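Local coordinates for short chain dehydrogenase (Mycobacterium smegmatis, PDB 3UCX), which probably acts as an oxidoreductase of the short-chain dehydrogenase family, with a Rossmann-type domain of the kind that binds a nicotinamide adenine dinucleotide cofactor, at residues T26-C31 / L38-R43; D50-V55 / R60-V65; G123-I128 / Q172-E177; N186-G191 / A236-F241; L240-D245 / Q253-N258. One frame throughout, in Å; residues are numbered along the deposited sequence.

Contact 1: residues T26-C31 / L38-R43; sequences TLARRC and LVLAAR
Leu38 turns its CG anti to the carbonyl carbon (chi1 -82°), and this brings CG and its methyls up to the helix that holds Ala28 and Cys31. Leu40 CG takes the same position, anti to the carbonyl carbon (chi1 -52°), and its CD2 extends to Ala28. The methyl CB of Ala28 points toward the strand and meets Leu40 CD2 at 3.9 Å. Leu38 CD2 sits against the helix backbone, 4.0 Å from Ala28 O. The same methyl lies 4.2 Å from Cys31 CB, so it bridges one helical turn. Leu38 CD1 lies over Ala28, 4.2 Å from Ala28 CA.

Helix 23-33 and strand 37-42 run nearly antiparallel here, at 171° between short segments 9.8 Å apart. They are the last two elements of the beta-alpha-beta unit that starts with strand 13-17, the opening unit of the Rossmann fold. Ile16 on strand 13-17 touches both Ala28 and Leu38. Val51 on helix 45-57 covers Ala28 as well. The polar ends of Arg29 and Arg30 are directed elsewhere, to Asp233. No hydrogen bond joins the two segments. All the touching residues are buried, so the helix is held to the sheet by apolar contact alone at this point.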
# COMPACT_ATOMS: atom_id res chain seq x y z
N THR A 26 30.16 -2.55 -6.69
CA THR A 26 30.16 -1.91 -5.37
C THR A 26 29.75 -2.90 -4.28
O THR A 26 30.37 -2.96 -3.23
CB THR A 26 29.23 -0.69 -5.34
OG1 THR A 26 29.77 0.32 -6.19
CG2 THR A 26 29.13 -0.13 -3.91
N LEU A 27 28.71 -3.67 -4.54
CA LEU A 27 28.21 -4.64 -3.57
C LEU A 27 29.23 -5.71 -3.20
O LEU A 27 29.45 -5.99 -2.01
CB LEU A 27 26.91 -5.26 -4.13
CG LEU A 27 25.91 -5.95 -3.21
CD1 LEU A 27 25.43 -5.06 -2.07
CD2 LEU A 27 24.74 -6.40 -4.08
N ALA A 28 29.90 -6.27 -4.20
CA ALA A 28 30.92 -7.30 -4.00
C ALA A 28 32.04 -6.75 -3.13
O ALA A 28 32.47 -7.38 -2.16
CB ALA A 28 31.48 -7.75 -5.35
N ARG A 29 32.49 -5.54 -3.48
CA ARG A 29 33.53 -4.90 -2.72
C ARG A 29 33.08 -4.69 -1.30
O ARG A 29 33.79 -5.03 -0.37
CB ARG A 29 33.94 -3.56 -3.39
CG ARG A 29 34.99 -2.76 -2.63
CD ARG A 29 35.28 -1.38 -3.23
NE ARG A 29 34.11 -0.51 -3.38
CZ ARG A 29 33.53 0.20 -2.41
NH1 ARG A 29 34.00 0.17 -1.16
NH2 ARG A 29 32.47 0.97 -2.68
N ARG A 30 31.89 -4.11 -1.12
CA ARG A 30 31.41 -3.82 0.22
C ARG A 30 31.22 -5.09 1.07
O ARG A 30 31.53 -5.07 2.25
CB ARG A 30 30.13 -2.98 0.19
CG ARG A 30 30.36 -1.54 -0.30
CD ARG A 30 30.92 -0.63 0.80
NE ARG A 30 30.04 -0.59 1.96
CZ ARG A 30 28.87 0.03 2.00
NH1 ARG A 30 28.44 0.71 0.94
NH2 ARG A 30 28.13 -0.02 3.10
N CYS A 31 30.71 -6.17 0.49
CA CYS A 31 30.53 -7.43 1.25
C CYS A 31 31.87 -7.95 1.75
O CYS A 31 31.98 -8.34 2.91
CB CYS A 31 29.84 -8.49 0.40
SG CYS A 31 28.09 -8.17 0.12
N LEU A 38 33.06 -14.33 -1.45
CA LEU A 38 32.09 -14.12 -2.51
C LEU A 38 32.04 -15.24 -3.52
O LEU A 38 33.05 -15.85 -3.85
CB LEU A 38 32.42 -12.83 -3.28
CG LEU A 38 31.97 -11.49 -2.70
CD1 LEU A 38 30.47 -11.31 -2.86
CD2 LEU A 38 32.40 -11.31 -1.26
N VAL A 39 30.84 -15.45 -4.04
CA VAL A 39 30.61 -16.12 -5.31
C VAL A 39 30.04 -15.07 -6.25
O VAL A 39 29.03 -14.43 -5.93
CB VAL A 39 29.61 -17.29 -5.19
CG1 VAL A 39 29.34 -17.89 -6.56
CG2 VAL A 39 30.14 -18.32 -4.19
N LEU A 40 30.69 -14.88 -7.39
CA LEU A 40 30.24 -13.92 -8.39
C LEU A 40 29.74 -14.65 -9.63
O LEU A 40 30.46 -15.45 -10.25
CB LEU A 40 31.39 -12.96 -8.75
CG LEU A 40 32.09 -12.27 -7.58
CD1 LEU A 40 33.35 -11.51 -8.02
CD2 LEU A 40 31.14 -11.36 -6.80
N ALA A 41 28.49 -14.37 -10.00
CA ALA A 41 27.85 -15.03 -11.12
C ALA A 41 27.34 -13.96 -12.11
O ALA A 41 26.73 -12.97 -11.72
CB ALA A 41 26.71 -15.92 -10.64
N ALA A 42 27.65 -14.16 -13.38
CA ALA A 42 27.18 -13.32 -14.48
C ALA A 42 27.38 -14.13 -15.74
O ALA A 42 28.09 -15.13 -15.71
CB ALA A 42 27.96 -12.02 -14.53
N ARG A 43 26.75 -13.72 -16.85
CA ARG A 43 26.92 -14.45 -18.13
C ARG A 43 28.33 -14.22 -18.65
O ARG A 43 29.05 -15.17 -18.96
CB ARG A 43 25.87 -14.02 -19.17

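Contact 2: residues D50-V55 / R60-V65; sequences DVAKQV and RRALSV
Ala52, Val55 and Ala62 make the apolar part of this contact. Ala52 CB and Ala62 CB face each other at 3.8 Å. Val55 places CG1 anti to its own N (chi1 171°), and this branch also comes within 3.8 Å of Ala62 CB. The methyl of Ala62 is thus touched by two residues one helical turn apart.

The contacts with polar atoms are of van der Waals kind. Ser64 OG lies 3.7 Å from Ala52 CB. Val55 CG1 rests 3.5 Å from Arg61 O. No hydrogen bond crosses between the segments. Within the helix, Gln54 NE2 donates to Asp50 OD2 at 3.1 Å. The carboxylate oxygen is met on its syn side, 30° out of plane.

The charged groups turn elsewhere. Arg60 leaves CB 4.2 Å from Val55 CG1, but its bent chain carries the guanidinium away to Asp37 and Asp11. Arg61 also pairs with Asp37.

Helix 45-57 and strand 62-66 run almost antiparallel, at 169° with short axes 8.4 Å apart. They complete the second beta-alpha-beta unit, begun by strand 37-42. Strand 62-66 is the outermost on its side of the sheet within this chain. Val51 packs on helix 23-33, while Leu63 and Val65 meet helix 72-85.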
# COMPACT_ATOMS: atom_id res chain seq x y z
N ASP A 50 37.71 -8.28 -12.87
CA ASP A 50 38.06 -7.10 -12.08
C ASP A 50 37.31 -7.03 -10.75
O ASP A 50 37.86 -6.56 -9.75
CB ASP A 50 37.87 -5.78 -12.81
CG ASP A 50 38.16 -4.59 -11.89
OD1 ASP A 50 39.31 -4.50 -11.40
OD2 ASP A 50 37.22 -3.82 -11.57
N VAL A 51 36.06 -7.47 -10.74
CA VAL A 51 35.33 -7.49 -9.47
C VAL A 51 36.04 -8.44 -8.50
O VAL A 51 36.24 -8.10 -7.32
CB VAL A 51 33.84 -7.88 -9.61
CG1 VAL A 51 33.14 -7.67 -8.28
CG2 VAL A 51 33.16 -7.05 -10.70
N ALA A 52 36.44 -9.61 -8.98
CA ALA A 52 37.13 -10.58 -8.12
C ALA A 52 38.41 -9.97 -7.51
O ALA A 52 38.72 -10.19 -6.33
CB ALA A 52 37.44 -11.87 -8.87
N LYS A 53 39.14 -9.19 -8.31
CA LYS A 53 40.33 -8.47 -7.81
C LYS A 53 40.00 -7.49 -6.68
O LYS A 53 40.68 -7.45 -5.67
CB LYS A 53 41.07 -7.77 -8.97
N GLN A 54 38.92 -6.71 -6.82
CA GLN A 54 38.53 -5.83 -5.73
C GLN A 54 38.22 -6.63 -4.47
O GLN A 54 38.51 -6.17 -3.35
CB GLN A 54 37.32 -4.96 -6.11
CG GLN A 54 37.62 -4.08 -7.32
CD GLN A 54 36.59 -3.01 -7.55
OE1 GLN A 54 36.04 -2.45 -6.60
NE2 GLN A 54 36.33 -2.69 -8.82
N VAL A 55 37.65 -7.82 -4.64
CA VAL A 55 37.38 -8.68 -3.49
C VAL A 55 38.68 -9.22 -2.87
O VAL A 55 38.88 -9.13 -1.65
CB VAL A 55 36.43 -9.85 -3.85
CG1 VAL A 55 36.36 -10.85 -2.70
CG2 VAL A 55 35.05 -9.30 -4.20
N ARG A 60 39.90 -11.20 1.10
CA ARG A 60 38.89 -12.27 1.08
C ARG A 60 38.98 -13.07 -0.22
O ARG A 60 39.80 -12.77 -1.08
CB ARG A 60 37.48 -11.67 1.22
CG ARG A 60 37.27 -10.83 2.46
CD ARG A 60 37.65 -11.52 3.75
NE ARG A 60 37.04 -12.83 3.95
CZ ARG A 60 36.96 -13.45 5.13
NH1 ARG A 60 37.46 -12.90 6.23
NH2 ARG A 60 36.37 -14.65 5.21
N ARG A 61 38.13 -14.07 -0.37
CA ARG A 61 38.14 -14.90 -1.56
C ARG A 61 36.96 -14.62 -2.47
O ARG A 61 35.87 -14.24 -2.02
CB ARG A 61 38.17 -16.38 -1.17
CG ARG A 61 39.53 -16.81 -0.61
CD ARG A 61 39.44 -18.21 -0.04
NE ARG A 61 38.46 -18.28 1.04
CZ ARG A 61 37.91 -19.40 1.50
NH1 ARG A 61 38.24 -20.58 0.99
NH2 ARG A 61 37.02 -19.34 2.49
N ALA A 62 37.19 -14.80 -3.77
CA ALA A 62 36.13 -14.66 -4.76
C ALA A 62 36.14 -15.86 -5.72
O ALA A 62 37.18 -16.17 -6.30
CB ALA A 62 36.29 -13.35 -5.53
N LEU A 63 35.00 -16.53 -5.85
CA LEU A 63 34.81 -17.55 -6.88
C LEU A 63 33.98 -16.94 -8.00
O LEU A 63 32.84 -16.50 -7.77
CB LEU A 63 34.06 -18.75 -6.29
CG LEU A 63 33.76 -19.94 -7.21
CD1 LEU A 63 35.04 -20.73 -7.46
CD2 LEU A 63 32.68 -20.82 -6.58
N SER A 64 34.53 -16.94 -9.22
CA SER A 64 33.84 -16.38 -10.38
C SER A 64 33.31 -17.53 -11.22
O SER A 64 34.07 -18.43 -11.58
CB SER A 64 34.79 -15.52 -11.23
OG SER A 64 35.26 -14.43 -10.46
N VAL A 65 32.01 -17.51 -11.50
CA VAL A 65 31.37 -18.57 -12.27
C VAL A 65 30.44 -18.01 -13.33
O VAL A 65 29.39 -17.46 -13.03
CB VAL A 65 30.56 -19.55 -11.37
CG1 VAL A 65 30.07 -20.74 -12.20
CG2 VAL A 65 31.38 -20.02 -10.18

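Contact 3: residues G123-I128 / Q172-E177; sequences GALRLI and QTLATE
Leu174 reaches out of helix 158-179, and its CD1 touches both Leu125 and Ile128 of helix 110-130. Three buried side chains make the whole contact. Its tight part is the CD1 methyl of Leu174. This methyl meets Ile128 CD1 at 3.8 Å, and the two chains approach tip to tip. It also meets Leu125 CD1 at 4.0 Å, with those two chains crossing obliquely. The second branch, Leu174 CD2, stands 4.2 Å from the same Leu125 CD1. Leu125 does not start out pointing at the partner helix. Its CG is anti to N (chi1 -176°), and the next bond swings CD1 across to Leu174.

The rest of the interface is loose. The nearest CA atoms, those of Leu125 and Leu174, are 9.1 Å apart. Long apolar side chains span this distance, and no hydrogen bond joins the segments. Neighbouring turns widen the packing: Leu125 touches Met170, Ile128 touches Leu178, and Ala124 touches Leu167. On helix 158-179, Gln172, Thr176 and Glu177 are partly exposed. Glu177 OE1 and OE2 bond to the backbone N of Phe105 and Lys156 of the third subunit. Thr176 OG1 bonds to Ser153 O there and to Asp225 and Lys263 of the second subunit. Arg126 forms a salt bridge with Asp72 and a cation-pi contact with Phe110 of the third subunit.

Both helices thus also take part in a subunit interface. In short-chain dehydrogenases the two equivalent long helices commonly form a four-helix bundle with their copies in a neighbouring subunit, and the contacts to the third subunit are consistent with that tetramer interface.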
# COMPACT_ATOMS: atom_id res chain seq x y z
N GLY A 123 14.76 -16.47 -13.38
CA GLY A 123 16.18 -16.55 -13.05
C GLY A 123 16.46 -16.44 -11.56
O GLY A 123 17.20 -17.26 -11.00
N ALA A 124 15.88 -15.43 -10.93
CA ALA A 124 16.01 -15.24 -9.50
C ALA A 124 15.44 -16.44 -8.75
O ALA A 124 16.06 -16.92 -7.79
CB ALA A 124 15.32 -13.94 -9.04
N LEU A 125 14.29 -16.96 -9.20
CA LEU A 125 13.68 -18.13 -8.53
C LEU A 125 14.61 -19.34 -8.64
O LEU A 125 14.85 -20.06 -7.66
CB LEU A 125 12.33 -18.47 -9.14
CG LEU A 125 11.52 -19.60 -8.48
CD1 LEU A 125 11.37 -19.37 -6.97
CD2 LEU A 125 10.16 -19.77 -9.16
N ARG A 126 15.12 -19.58 -9.85
CA ARG A 126 16.04 -20.69 -10.08
C ARG A 126 17.24 -20.64 -9.14
O ARG A 126 17.61 -21.65 -8.54
CB ARG A 126 16.51 -20.69 -11.54
CG ARG A 126 16.70 -22.06 -12.13
CD ARG A 126 17.15 -22.02 -13.60
NE ARG A 126 16.06 -22.34 -14.52
CZ ARG A 126 15.34 -21.46 -15.21
NH1 ARG A 126 15.59 -20.17 -15.13
NH2 ARG A 126 14.37 -21.89 -16.02
N LEU A 127 17.82 -19.46 -8.99
CA LEU A 127 18.93 -19.25 -8.04
C LEU A 127 18.56 -19.56 -6.61
O LEU A 127 19.30 -20.24 -5.90
CB LEU A 127 19.42 -17.80 -8.06
CG LEU A 127 20.71 -17.53 -8.79
CD1 LEU A 127 21.85 -18.40 -8.24
CD2 LEU A 127 20.39 -17.85 -10.23
N ILE A 128 17.44 -18.99 -6.17
CA ILE A 128 16.97 -19.16 -4.81
C ILE A 128 16.71 -20.63 -4.54
O ILE A 128 17.11 -21.14 -3.49
CB ILE A 128 15.73 -18.31 -4.50
CG1 ILE A 128 16.10 -16.79 -4.50
CG2 ILE A 128 15.10 -18.73 -3.18
CD1 ILE A 128 14.95 -15.83 -4.69
N GLN A 172 7.75 -11.98 -1.82
CA GLN A 172 6.88 -11.98 -0.67
C GLN A 172 6.36 -13.39 -0.32
O GLN A 172 6.45 -13.83 0.83
CB GLN A 172 5.72 -11.01 -0.90
CG GLN A 172 6.18 -9.54 -0.84
CD GLN A 172 5.10 -8.56 -1.22
OE1 GLN A 172 4.12 -8.94 -1.87
NE2 GLN A 172 5.25 -7.28 -0.81
N THR A 173 5.86 -14.11 -1.32
CA THR A 173 5.45 -15.50 -1.11
C THR A 173 6.64 -16.37 -0.62
O THR A 173 6.47 -17.23 0.26
CB THR A 173 4.88 -16.11 -2.41
OG1 THR A 173 3.76 -15.31 -2.86
CG2 THR A 173 4.42 -17.59 -2.17
N LEU A 174 7.82 -16.12 -1.18
CA LEU A 174 9.01 -16.88 -0.79
C LEU A 174 9.37 -16.64 0.67
O LEU A 174 9.88 -17.55 1.33
CB LEU A 174 10.22 -16.61 -1.70
CG LEU A 174 10.18 -17.26 -3.10
CD1 LEU A 174 11.33 -16.76 -3.99
CD2 LEU A 174 10.22 -18.81 -2.98
N ALA A 175 9.13 -15.42 1.18
CA ALA A 175 9.36 -15.17 2.60
C ALA A 175 8.46 -16.11 3.43
O ALA A 175 8.90 -16.72 4.42
CB ALA A 175 9.10 -13.70 2.94
N THR A 176 7.20 -16.26 3.01
CA THR A 176 6.28 -17.14 3.71
C THR A 176 6.77 -18.58 3.60
O THR A 176 6.87 -19.29 4.63
CB THR A 176 4.86 -17.01 3.17
OG1 THR A 176 4.47 -15.64 3.28
CG2 THR A 176 3.86 -17.91 3.95
N GLU A 177 7.06 -19.00 2.38
CA GLU A 177 7.36 -20.40 2.11
C GLU A 177 8.71 -20.87 2.64
O GLU A 177 8.85 -22.03 3.03
CB GLU A 177 7.20 -20.70 0.62
CG GLU A 177 5.74 -20.58 0.19
CD GLU A 177 5.46 -20.99 -1.25
OE1 GLU A 177 6.42 -21.22 -2.02
OE2 GLU A 177 4.24 -21.02 -1.60

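Contact 4: residues N186-G191 / A236-F241; sequences NSVLPG and ASAILF
The extended backbone of strand 184-190 passes beside helix 232-243, with the CA atoms of Val188 and Ile239 6.4 Å apart. Val188 is the strand residue that makes the contact, and its side chain points at the helix. Its CG2 methyl meets Ile239 CG1 at 3.8 Å. The two side chains cross at about a right angle, and Val188 CB itself lies 3.9 Å from Ile239 CG1. The other branch, Val188 CG1, is anti to N (chi1 171°) and extends to Ala238 CB at 4.1 Å. One forked side chain therefore touches two successive helix residues. No hydrogen bond runs between the segments.

This is helix-on-sheet packing in a Rossmann-type domain. Helix 232-243 connects toward the last strand, 254-257, and lies over the parallel sheet with helix 23-33 beside it. Val143 on strand 141-145 touches both Val188 and Ile239, and Val257 on strand 254-257 touches both Val188 and Ala238. Leu27 on helix 23-33 packs against Ile239. The next strand residue, Leu189, contacts Val150 and Arg151 instead. On the helix, Ser237 OG is hydrogen-bonded to Arg30 NH2, and Phe241 stacks its ring on Phe241 of the second subunit.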
# COMPACT_ATOMS: atom_id res chain seq x y z
N ASN A 186 14.08 -10.69 1.65
CA ASN A 186 13.68 -9.27 1.56
C ASN A 186 14.07 -8.67 0.22
O ASN A 186 14.87 -9.26 -0.54
CB ASN A 186 14.35 -8.48 2.70
CG ASN A 186 13.87 -8.91 4.08
OD1 ASN A 186 12.75 -8.58 4.49
ND2 ASN A 186 14.70 -9.69 4.79
N SER A 187 13.53 -7.49 -0.06
CA SER A 187 13.82 -6.75 -1.28
C SER A 187 14.37 -5.36 -0.96
O SER A 187 14.02 -4.76 0.08
CB SER A 187 12.54 -6.60 -2.11
OG SER A 187 11.94 -7.85 -2.44
N VAL A 188 15.24 -4.86 -1.83
CA VAL A 188 15.73 -3.48 -1.76
C VAL A 188 15.33 -2.80 -3.10
O VAL A 188 15.56 -3.37 -4.19
CB VAL A 188 17.23 -3.40 -1.48
CG1 VAL A 188 17.76 -1.95 -1.63
CG2 VAL A 188 17.59 -3.97 -0.10
N LEU A 189 14.67 -1.65 -2.99
CA LEU A 189 14.05 -0.97 -4.14
C LEU A 189 14.72 0.38 -4.37
O LEU A 189 14.31 1.39 -3.82
CB LEU A 189 12.56 -0.73 -3.90
CG LEU A 189 11.63 -1.94 -4.07
CD1 LEU A 189 12.08 -3.09 -3.15
CD2 LEU A 189 10.19 -1.51 -3.79
N PRO A 190 15.76 0.40 -5.19
CA PRO A 190 16.38 1.68 -5.52
C PRO A 190 15.72 2.35 -6.72
O PRO A 190 15.13 1.66 -7.58
CB PRO A 190 17.81 1.28 -5.88
CG PRO A 190 17.64 -0.08 -6.50
CD PRO A 190 16.50 -0.74 -5.76
N GLY A 191 15.81 3.67 -6.78
CA GLY A 191 15.55 4.38 -8.03
C GLY A 191 16.85 4.44 -8.82
O GLY A 191 17.57 3.45 -8.92
N ALA A 236 23.98 -0.25 -1.68
CA ALA A 236 24.73 -1.36 -1.13
C ALA A 236 24.59 -1.50 0.39
O ALA A 236 24.45 -2.62 0.93
CB ALA A 236 26.21 -1.26 -1.52
N SER A 237 24.66 -0.38 1.11
CA SER A 237 24.48 -0.41 2.56
C SER A 237 23.13 -1.04 2.98
O SER A 237 23.07 -1.80 3.96
CB SER A 237 24.57 0.99 3.16
OG SER A 237 25.90 1.50 3.07
N ALA A 238 22.07 -0.67 2.29
CA ALA A 238 20.73 -1.24 2.55
C ALA A 238 20.71 -2.76 2.31
O ALA A 238 20.13 -3.50 3.09
CB ALA A 238 19.70 -0.57 1.65
N ILE A 239 21.35 -3.19 1.23
CA ILE A 239 21.42 -4.62 0.88
C ILE A 239 22.23 -5.38 1.93
O ILE A 239 21.83 -6.45 2.40
CB ILE A 239 22.02 -4.82 -0.52
CG1 ILE A 239 21.07 -4.26 -1.58
CG2 ILE A 239 22.33 -6.29 -0.79
CD1 ILE A 239 21.72 -4.07 -2.93
N LEU A 240 23.38 -4.83 2.30
CA LEU A 240 24.20 -5.42 3.38
C LEU A 240 23.43 -5.56 4.69
O LEU A 240 23.51 -6.62 5.34
CB LEU A 240 25.49 -4.63 3.59
CG LEU A 240 26.68 -5.12 2.76
CD1 LEU A 240 26.40 -5.03 1.26
CD2 LEU A 240 27.88 -4.26 3.14
N PHE A 241 22.68 -4.53 5.08
CA PHE A 241 21.86 -4.59 6.28
C PHE A 241 20.87 -5.76 6.22
O PHE A 241 20.85 -6.60 7.13
CB PHE A 241 21.08 -3.28 6.49
CG PHE A 241 19.97 -3.38 7.48
CD1 PHE A 241 20.23 -3.45 8.83
CD2 PHE A 241 18.67 -3.44 7.07
CE1 PHE A 241 19.19 -3.54 9.76
CE2 PHE A 241 17.62 -3.54 7.97
CZ PHE A 241 17.90 -3.59 9.33

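Contact 5: residues L240-D245 / Q253-N258; sequences LFMASD and QALDVN
Met242 and Leu255 meet where the last helix of the Rossmann-type domain, 232-243, packs on strand 254-257, the outermost strand on its side of the parallel sheet within this chain. The closest approach is from the terminal methyl of Met242, whose CE lies 3.7 Å from Leu255 CB. The two side chains cross at a slant. A bend at chi2 (-63°) turns the thioether end of Met242 toward the strand. The same CE is 4.3 Å from Gln253 CB, so one methyl touches Leu255 and the residue just before the strand. Phe241 adds a looser contact, with CD2 4.5 Å from Leu255 CD2.

Farther out, other elements hold these groups. Ala238, one turn earlier on the helix, also touches Leu255. Asn186 on strand 184-190 touches Met242, and its OD1 accepts from Gln253 N. The amide end of Gln253 leads away from the helix. It bonds to Thr251 of its own chain and to Tyr262 and Ala264 of the second subunit. The Phe241 ring also packs on Leu255 of that subunit. The contact is therefore part of a subunit interface.

The helix ends at Ala243, and Ser244 is the first residue to leave helical geometry. Phe241 O accepts twice from Ser244: from N at 3.0 Å and from OG at 2.8 Å, the hydroxyl being tilted 18° from the carbonyl plane.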
# COMPACT_ATOMS: atom_id res chain seq x y z
N LEU A 240 23.38 -4.83 2.30
CA LEU A 240 24.20 -5.42 3.38
C LEU A 240 23.43 -5.56 4.69
O LEU A 240 23.51 -6.62 5.34
CB LEU A 240 25.49 -4.63 3.59
CG LEU A 240 26.68 -5.12 2.76
CD1 LEU A 240 26.40 -5.03 1.26
CD2 LEU A 240 27.88 -4.26 3.14
N PHE A 241 22.68 -4.53 5.08
CA PHE A 241 21.86 -4.59 6.28
C PHE A 241 20.87 -5.76 6.22
O PHE A 241 20.85 -6.60 7.13
CB PHE A 241 21.08 -3.28 6.49
CG PHE A 241 19.97 -3.38 7.48
CD1 PHE A 241 20.23 -3.45 8.83
CD2 PHE A 241 18.67 -3.44 7.07
CE1 PHE A 241 19.19 -3.54 9.76
CE2 PHE A 241 17.62 -3.54 7.97
CZ PHE A 241 17.90 -3.59 9.33
N MET A 242 20.11 -5.82 5.13
CA MET A 242 19.12 -6.89 4.93
C MET A 242 19.76 -8.29 4.88
O MET A 242 19.13 -9.27 5.29
CB MET A 242 18.33 -6.66 3.65
CG MET A 242 17.29 -5.57 3.74
SD MET A 242 16.01 -5.99 4.95
CE MET A 242 14.65 -4.95 4.40
N ALA A 243 20.99 -8.38 4.36
CA ALA A 243 21.73 -9.65 4.30
C ALA A 243 22.29 -10.08 5.65
O ALA A 243 22.59 -11.26 5.85
CB ALA A 243 22.85 -9.56 3.27
N SER A 244 22.43 -9.14 6.57
CA SER A 244 23.12 -9.35 7.81
C SER A 244 22.21 -9.77 8.95
O SER A 244 20.99 -9.63 8.88
CB SER A 244 23.82 -8.04 8.23
OG SER A 244 22.90 -7.19 8.88
N ASP A 245 22.82 -10.19 10.05
CA ASP A 245 22.07 -10.51 11.28
C ASP A 245 21.45 -9.32 12.01
O ASP A 245 20.60 -9.51 12.88
CB ASP A 245 22.95 -11.35 12.22
CG ASP A 245 23.24 -12.73 11.65
OD1 ASP A 245 22.40 -13.30 10.92
OD2 ASP A 245 24.32 -13.27 11.94
N GLN A 253 9.96 -8.01 3.52
CA GLN A 253 9.88 -6.55 3.44
C GLN A 253 10.59 -6.00 2.22
O GLN A 253 11.53 -6.61 1.72
CB GLN A 253 10.48 -5.90 4.69
CG GLN A 253 9.86 -6.40 5.99
CD GLN A 253 8.34 -6.38 5.98
OE1 GLN A 253 7.72 -5.42 5.53
NE2 GLN A 253 7.71 -7.48 6.50
N ALA A 254 10.12 -4.84 1.76
CA ALA A 254 10.73 -4.08 0.70
C ALA A 254 11.29 -2.79 1.34
O ALA A 254 10.57 -2.03 1.95
CB ALA A 254 9.66 -3.74 -0.35
N LEU A 255 12.58 -2.55 1.20
CA LEU A 255 13.19 -1.33 1.74
C LEU A 255 13.58 -0.45 0.55
O LEU A 255 14.42 -0.81 -0.27
CB LEU A 255 14.41 -1.69 2.57
CG LEU A 255 15.26 -0.56 3.18
CD1 LEU A 255 14.39 0.29 4.09
CD2 LEU A 255 16.49 -1.09 3.93
N ASP A 256 12.92 0.69 0.44
CA ASP A 256 13.11 1.60 -0.69
C ASP A 256 14.27 2.51 -0.40
O ASP A 256 14.33 3.09 0.68
CB ASP A 256 11.85 2.43 -0.91
CG ASP A 256 10.66 1.60 -1.37
OD1 ASP A 256 10.17 0.77 -0.59
OD2 ASP A 256 10.19 1.80 -2.51
N VAL A 257 15.19 2.62 -1.35
CA VAL A 257 16.37 3.48 -1.20
C VAL A 257 16.28 4.48 -2.35
O VAL A 257 16.73 4.21 -3.46
CB VAL A 257 17.68 2.68 -1.23
CG1 VAL A 257 18.88 3.61 -0.94
CG2 VAL A 257 17.68 1.52 -0.23
N ASN A 258 15.66 5.61 -2.07
CA ASN A 258 15.30 6.56 -3.10
C ASN A 258 15.29 8.00 -2.66
O ASN A 258 14.72 8.86 -3.36
CB ASN A 258 13.94 6.17 -3.70
CG ASN A 258 12.80 6.20 -2.70
OD1 ASN A 258 12.85 6.91 -1.69
ND2 ASN A 258 11.73 5.43 -2.98

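Overall arrangement
Contacts 1, 2, 4 and 5 all reach one parallel sheet, while contact 3 joins two helices. Contacts 1 and 2 are neighbours, with centres 7 Å apart. A probable hydrogen bond, Leu40 N to Leu63 O at 2.7 Å, joins their strands. Contacts 4 and 5 share Leu240 and Phe241, and their centres are 4 Å apart. Helices 23-33 and 232-243 connect the two pairs: Leu27 CD1 packs on Leu240 CD1 at 3.5 Å. Contact 3 lies about 16 Å from contact 5 and 17 Å from contact 4, centre to centre, and touches none of the others. The 2-(2-methoxyethoxy)ethanol pocket includes Pro104, and contact 3 packs against Pro104 of the third subunit through Glu177.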